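Local atomic coordinates of protein (sliding clamp) (Enterobacteria phage RB69, PDB entry 1B77), a protein that probably encircles DNA as a ring of three subunits and tethers the phage DNA polymerase to it, making replication processive. Residues M1-A15 with I44-N58. Numbering follows the deposited sequence.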
loop_
_atom_site.group_PDB
_atom_site.type_symbol
_atom_site.label_atom_id
_atom_site.label_comp_id
_atom_site.label_asym_id
_atom_site.label_seq_id
_atom_site.Cartn_x
_atom_site.Cartn_y
_atom_site.Cartn_z
ATOM N N MET A 1 0.258 27.140 22.284
ATOM C CA MET A 1 1.338 26.124 22.421
ATOM C C MET A 1 1.777 25.609 21.057
ATOM O O MET A 1 1.094 25.810 20.056
ATOM C CB MET A 1 0.852 24.936 23.250
ATOM C CG MET A 1 -0.251 24.145 22.577
ATOM S SD MET A 1 -0.559 22.570 23.374
ATOM C CE MET A 1 0.951 21.755 23.018
ATOM N N LYS A 2 2.923 24.937 21.034
ATOM C CA LYS A 2 3.447 24.369 19.807
ATOM C C LYS A 2 3.830 22.915 20.034
ATOM O O LYS A 2 4.274 22.545 21.115
ATOM C CB LYS A 2 4.668 25.156 19.325
ATOM C CG LYS A 2 4.360 26.586 18.907
ATOM C CD LYS A 2 5.587 27.261 18.311
ATOM C CE LYS A 2 5.286 28.673 17.811
ATOM N NZ LYS A 2 4.948 29.632 18.906
ATOM N N LEU A 3 3.639 22.087 19.015
ATOM C CA LEU A 3 3.995 20.683 19.113
ATOM C C LEU A 3 5.086 20.355 18.104
ATOM O O LEU A 3 4.887 20.489 16.899
ATOM C CB LEU A 3 2.775 19.798 18.858
ATOM C CG LEU A 3 1.677 19.882 19.918
ATOM C CD1 LEU A 3 0.497 19.024 19.504
ATOM C CD2 LEU A 3 2.233 19.425 21.261
ATOM N N SER A 4 6.242 19.938 18.608
ATOM C CA SER A 4 7.365 19.575 17.751
ATOM C C SER A 4 7.135 18.166 17.212
ATOM O O SER A 4 6.276 17.435 17.710
ATOM C CB SER A 4 8.672 19.618 18.546
ATOM O OG SER A 4 8.631 18.706 19.627
ATOM N N LYS A 5 7.909 17.790 16.197
ATOM C CA LYS A 5 7.784 16.472 15.585
ATOM C C LYS A 5 8.096 15.326 16.545
ATOM O O LYS A 5 7.531 14.239 16.423
ATOM C CB LYS A 5 8.678 16.383 14.342
ATOM C CG LYS A 5 8.136 17.148 13.132
ATOM C CD LYS A 5 7.610 16.197 12.057
ATOM C CE LYS A 5 6.941 16.961 10.917
ATOM N NZ LYS A 5 6.515 16.056 9.801
ATOM N N ASP A 6 9.001 15.561 17.490
ATOM C CA ASP A 6 9.345 14.532 18.471
ATOM C C ASP A 6 8.138 14.270 19.369
ATOM O O ASP A 6 7.777 13.120 19.636
ATOM C CB ASP A 6 10.521 14.977 19.336
ATOM C CG ASP A 6 11.827 14.961 18.587
ATOM O OD1 ASP A 6 12.212 13.875 18.088
ATOM O OD2 ASP A 6 12.465 16.035 18.505
ATOM N N THR A 7 7.533 15.354 19.846
ATOM C CA THR A 7 6.358 15.250 20.691
ATOM C C THR A 7 5.249 14.570 19.896
ATOM O O THR A 7 4.614 13.641 20.380
ATOM C CB THR A 7 5.888 16.639 21.143
ATOM O OG1 THR A 7 6.887 17.209 21.998
ATOM C CG2 THR A 7 4.549 16.543 21.899
ATOM N N ILE A 8 5.041 15.035 18.666
ATOM C CA ILE A 8 4.022 14.486 17.784
ATOM C C ILE A 8 4.202 12.991 17.571
ATOM O O ILE A 8 3.226 12.238 17.540
ATOM C CB ILE A 8 4.037 15.198 16.404
ATOM C CG1 ILE A 8 3.587 16.659 16.571
ATOM C CG2 ILE A 8 3.129 14.457 15.421
ATOM C CD1 ILE A 8 3.643 17.497 15.290
ATOM N N ALA A 9 5.451 12.560 17.422
ATOM C CA ALA A 9 5.730 11.145 17.213
ATOM C C ALA A 9 5.351 10.327 18.446
ATOM O O ALA A 9 4.849 9.212 18.321
ATOM C CB ALA A 9 7.210 10.935 16.870
ATOM N N ILE A 10 5.580 10.872 19.636
ATOM C CA ILE A 10 5.227 10.129 20.834
ATOM C C ILE A 10 3.715 10.117 21.008
ATOM O O ILE A 10 3.143 9.116 21.453
ATOM C CB ILE A 10 5.899 10.713 22.091
ATOM C CG1 ILE A 10 7.423 10.605 21.949
ATOM C CG2 ILE A 10 5.445 9.933 23.323
ATOM C CD1 ILE A 10 8.237 11.255 23.086
ATOM N N LEU A 11 3.064 11.219 20.646
ATOM C CA LEU A 11 1.610 11.292 20.751
ATOM C C LEU A 11 0.955 10.289 19.807
ATOM O O LEU A 11 -0.137 9.784 20.078
ATOM C CB LEU A 11 1.119 12.708 20.428
ATOM C CG LEU A 11 1.250 13.686 21.592
ATOM C CD1 LEU A 11 0.947 15.101 21.133
ATOM C CD2 LEU A 11 0.295 13.239 22.716
ATOM N N LYS A 12 1.628 10.007 18.697
ATOM C CA LYS A 12 1.112 9.056 17.728
ATOM C C LYS A 12 1.183 7.641 18.321
ATOM O O LYS A 12 0.308 6.816 18.061
ATOM C CB LYS A 12 1.904 9.138 16.419
ATOM C CG LYS A 12 1.098 8.707 15.195
ATOM C CD LYS A 12 1.871 8.855 13.885
ATOM C CE LYS A 12 0.984 8.489 12.674
ATOM N NZ LYS A 12 -0.177 9.437 12.462
ATOM N N ASN A 13 2.209 7.359 19.124
ATOM C CA ASN A 13 2.310 6.042 19.758
ATOM C C ASN A 13 1.189 5.923 20.792
ATOM O O ASN A 13 0.580 4.867 20.935
ATOM C CB ASN A 13 3.676 5.862 20.436
ATOM C CG ASN A 13 3.749 4.597 21.299
ATOM O OD1 ASN A 13 3.761 4.674 22.529
ATOM N ND2 ASN A 13 3.798 3.433 20.655
ATOM N N PHE A 14 0.912 7.019 21.495
ATOM C CA PHE A 14 -0.155 7.053 22.498
ATOM C C PHE A 14 -1.537 6.798 21.868
ATOM O O PHE A 14 -2.355 6.061 22.428
ATOM C CB PHE A 14 -0.153 8.408 23.230
ATOM C CG PHE A 14 0.903 8.535 24.312
ATOM C CD1 PHE A 14 2.120 7.865 24.216
ATOM C CD2 PHE A 14 0.680 9.360 25.419
ATOM C CE1 PHE A 14 3.105 8.018 25.210
ATOM C CE2 PHE A 14 1.654 9.518 26.412
ATOM C CZ PHE A 14 2.869 8.843 26.307
ATOM N N ALA A 15 -1.796 7.392 20.704
ATOM C CA ALA A 15 -3.081 7.212 20.027
ATOM C C ALA A 15 -3.351 5.748 19.685
ATOM O O ALA A 15 -4.503 5.350 19.506
ATOM C CB ALA A 15 -3.140 8.054 18.755
ATOM N N ILE A 44 7.973 15.856 27.801
ATOM C CA ILE A 44 8.186 16.425 26.476
ATOM C C ILE A 44 8.879 17.780 26.555
ATOM O O ILE A 44 8.945 18.389 27.624
ATOM C CB ILE A 44 6.840 16.575 25.714
ATOM C CG1 ILE A 44 5.835 17.350 26.568
ATOM C CG2 ILE A 44 6.292 15.203 25.361
ATOM C CD1 ILE A 44 4.479 17.573 25.901
ATOM N N SER A 45 9.389 18.255 25.423
ATOM C CA SER A 45 10.091 19.534 25.393
ATOM C C SER A 45 9.162 20.712 25.114
ATOM O O SER A 45 9.579 21.870 25.196
ATOM C CB SER A 45 11.209 19.498 24.347
ATOM O OG SER A 45 10.688 19.195 23.064
ATOM N N ASP A 46 7.910 20.413 24.782
ATOM C CA ASP A 46 6.923 21.448 24.500
ATOM C C ASP A 46 6.085 21.718 25.739
ATOM O O ASP A 46 5.864 20.824 26.561
ATOM C CB ASP A 46 6.010 21.015 23.352
ATOM C CG ASP A 46 6.764 20.821 22.054
ATOM O OD1 ASP A 46 7.431 21.780 21.621
ATOM O OD2 ASP A 46 6.692 19.719 21.469
ATOM N N GLU A 47 5.608 22.949 25.872
ATOM C CA GLU A 47 4.796 23.306 27.022
ATOM C C GLU A 47 3.323 23.381 26.650
ATOM O O GLU A 47 2.940 24.189 25.811
ATOM C CB GLU A 47 5.236 24.656 27.587
ATOM C CG GLU A 47 4.432 25.069 28.810
ATOM C CD GLU A 47 4.762 24.240 30.030
ATOM O OE1 GLU A 47 5.252 23.096 29.864
ATOM O OE2 GLU A 47 4.520 24.703 31.174
ATOM N N ILE A 48 2.498 22.534 27.261
ATOM C CA ILE A 48 1.065 22.561 26.989
ATOM C C ILE A 48 0.499 23.720 27.812
ATOM O O ILE A 48 0.629 23.729 29.040
ATOM C CB ILE A 48 0.400 21.251 27.418
ATOM C CG1 ILE A 48 0.983 20.093 26.604
ATOM C CG2 ILE A 48 -1.101 21.354 27.256
ATOM C CD1 ILE A 48 0.463 18.728 27.003
ATOM N N ASP A 49 -0.125 24.691 27.143
ATOM C CA ASP A 49 -0.650 25.867 27.836
ATOM C C ASP A 49 -2.156 25.993 28.005
ATOM O O ASP A 49 -2.663 27.068 28.313
ATOM C CB ASP A 49 -0.087 27.144 27.202
ATOM C CG ASP A 49 -0.402 27.259 25.721
ATOM O OD1 ASP A 49 -1.300 26.536 25.233
ATOM O OD2 ASP A 49 0.248 28.093 25.048
ATOM N N PHE A 50 -2.881 24.906 27.788
ATOM C CA PHE A 50 -4.320 24.905 28.013
ATOM C C PHE A 50 -4.773 23.460 28.092
ATOM O O PHE A 50 -4.159 22.579 27.490
ATOM C CB PHE A 50 -5.088 25.686 26.927
ATOM C CG PHE A 50 -5.057 25.063 25.562
ATOM C CD1 PHE A 50 -3.925 25.157 24.760
ATOM C CD2 PHE A 50 -6.186 24.419 25.057
ATOM C CE1 PHE A 50 -3.915 24.621 23.478
ATOM C CE2 PHE A 50 -6.185 23.880 23.773
ATOM C CZ PHE A 50 -5.045 23.983 22.980
ATOM N N ASP A 51 -5.812 23.204 28.874
ATOM C CA ASP A 51 -6.313 21.849 29.019
ATOM C C ASP A 51 -7.408 21.585 27.993
ATOM O O ASP A 51 -8.296 22.416 27.779
ATOM C CB ASP A 51 -6.843 21.632 30.434
ATOM C CG ASP A 51 -5.851 22.080 31.487
ATOM O OD1 ASP A 51 -4.991 21.258 31.877
ATOM O OD2 ASP A 51 -5.915 23.264 31.903
ATOM N N VAL A 52 -7.330 20.431 27.342
ATOM C CA VAL A 52 -8.317 20.093 26.331
ATOM C C VAL A 52 -8.301 18.602 26.036
ATOM O O VAL A 52 -7.246 17.970 25.999
ATOM C CB VAL A 52 -8.056 20.890 25.020
ATOM C CG1 VAL A 52 -6.735 20.450 24.401
ATOM C CG2 VAL A 52 -9.231 20.717 24.041
ATOM N N ALA A 53 -9.489 18.048 25.841
ATOM C CA ALA A 53 -9.628 16.641 25.546
ATOM C C ALA A 53 -9.796 16.450 24.046
ATOM O O ALA A 53 -10.527 17.192 23.392
ATOM C CB ALA A 53 -10.834 16.069 26.285
ATOM N N LEU A 54 -9.115 15.452 23.507
ATOM C CA LEU A 54 -9.196 15.135 22.088
ATOM C C LEU A 54 -9.817 13.745 21.923
ATOM O O LEU A 54 -9.336 12.772 22.504
ATOM C CB LEU A 54 -7.803 15.172 21.468
ATOM C CG LEU A 54 -7.209 16.572 21.317
ATOM C CD1 LEU A 54 -5.704 16.475 21.071
ATOM C CD2 LEU A 54 -7.907 17.295 20.181
ATOM N N TYR A 55 -10.892 13.671 21.143
ATOM C CA TYR A 55 -11.603 12.416 20.891
ATOM C C TYR A 55 -10.847 11.545 19.886
ATOM O O TYR A 55 -10.785 10.326 20.039
ATOM C CB TYR A 55 -12.995 12.718 20.329
ATOM C CG TYR A 55 -13.901 11.510 20.204
ATOM C CD1 TYR A 55 -14.434 10.896 21.332
ATOM C CD2 TYR A 55 -14.216 10.978 18.953
ATOM C CE1 TYR A 55 -15.267 9.777 21.223
ATOM C CE2 TYR A 55 -15.046 9.858 18.828
ATOM C CZ TYR A 55 -15.568 9.265 19.967
ATOM O OH TYR A 55 -16.410 8.183 19.849
ATOM N N ASP A 56 -10.281 12.177 18.860
ATOM C CA ASP A 56 -9.550 11.467 17.812
ATOM C C ASP A 56 -8.150 12.052 17.658
ATOM O O ASP A 56 -7.874 12.800 16.720
ATOM C CB ASP A 56 -10.296 11.583 16.479
ATOM C CG ASP A 56 -9.754 10.633 15.414
ATOM O OD1 ASP A 56 -8.595 10.164 15.531
ATOM O OD2 ASP A 56 -10.498 10.369 14.444
ATOM N N LEU A 57 -7.274 11.694 18.589
ATOM C CA LEU A 57 -5.904 12.178 18.608
ATOM C C LEU A 57 -5.140 11.924 17.316
ATOM O O LEU A 57 -4.418 12.796 16.837
ATOM C CB LEU A 57 -5.150 11.537 19.775
ATOM C CG LEU A 57 -3.660 11.855 19.888
ATOM C CD1 LEU A 57 -3.461 13.358 19.922
ATOM C CD2 LEU A 57 -3.091 11.194 21.142
ATOM N N ASN A 58 -5.298 10.739 16.742
ATOM C CA ASN A 58 -4.563 10.437 15.525
ATOM C C ASN A 58 -4.868 11.364 14.360
ATOM O O ASN A 58 -3.945 11.819 13.679
ATOM C CB ASN A 58 -4.794 9.003 15.078
ATOM C CG ASN A 58 -3.683 8.512 14.183
ATOM O OD1 ASN A 58 -2.529 8.406 14.623
ATOM N ND2 ASN A 58 -4.007 8.228 12.918
HETATM O O HOH W 1 4.298 25.071 23.549
HETATM O O HOH W 2 9.175 16.395 23.208
#
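OD2 of Asp46 is gripped by three donors from the start of helix 5-15 and the residue before it: Thr7 OG1, Ser4 OG and Ser4 N. The hydroxyl OG1 of Thr7 gives the shortest bond, 2.6 Å to Asp46 OD2, and comes in on the anti side, tilted out of the carboxylate plane; Ser4 OG takes the syn side, and the backbone N of Ser4 reaches the same oxygen from above the plane in a nearly straight bond (175°). Ser4 is the N-cap residue, and Asp46 OD2 lies beside the first turn of the helix, whose dipole would be expected to favour the charged carboxylate. Thr7 OG1 lies beside its backbone N (chi1 -66°), where it can also accept from a water that the N of Ser45 holds. Farther toward the terminus, a second water links Lys2 N to Glu47 O. The amino group of Met1 forms a salt bridge to Asp49 OD2 (2.9 Å) and also hydrogen-bonds Glu72. The Met1 side chain bends at chi3, bringing CE within 4.0 Å of Ile48 CG1, while its sulfur makes an oblique Met-aromatic contact with Phe50, 5.0 Å from the ring centroid. At the far end of the helix, Leu57 CD2 packs against Ala15 CB (3.9 Å) and Leu11. The contact ties residues 1-15 to the corner at Ser45 and Asp46 and packs helix 5-15 against the start of helix 57-64, the helix pair of a DNA-clamp domain, as in other sliding clamps.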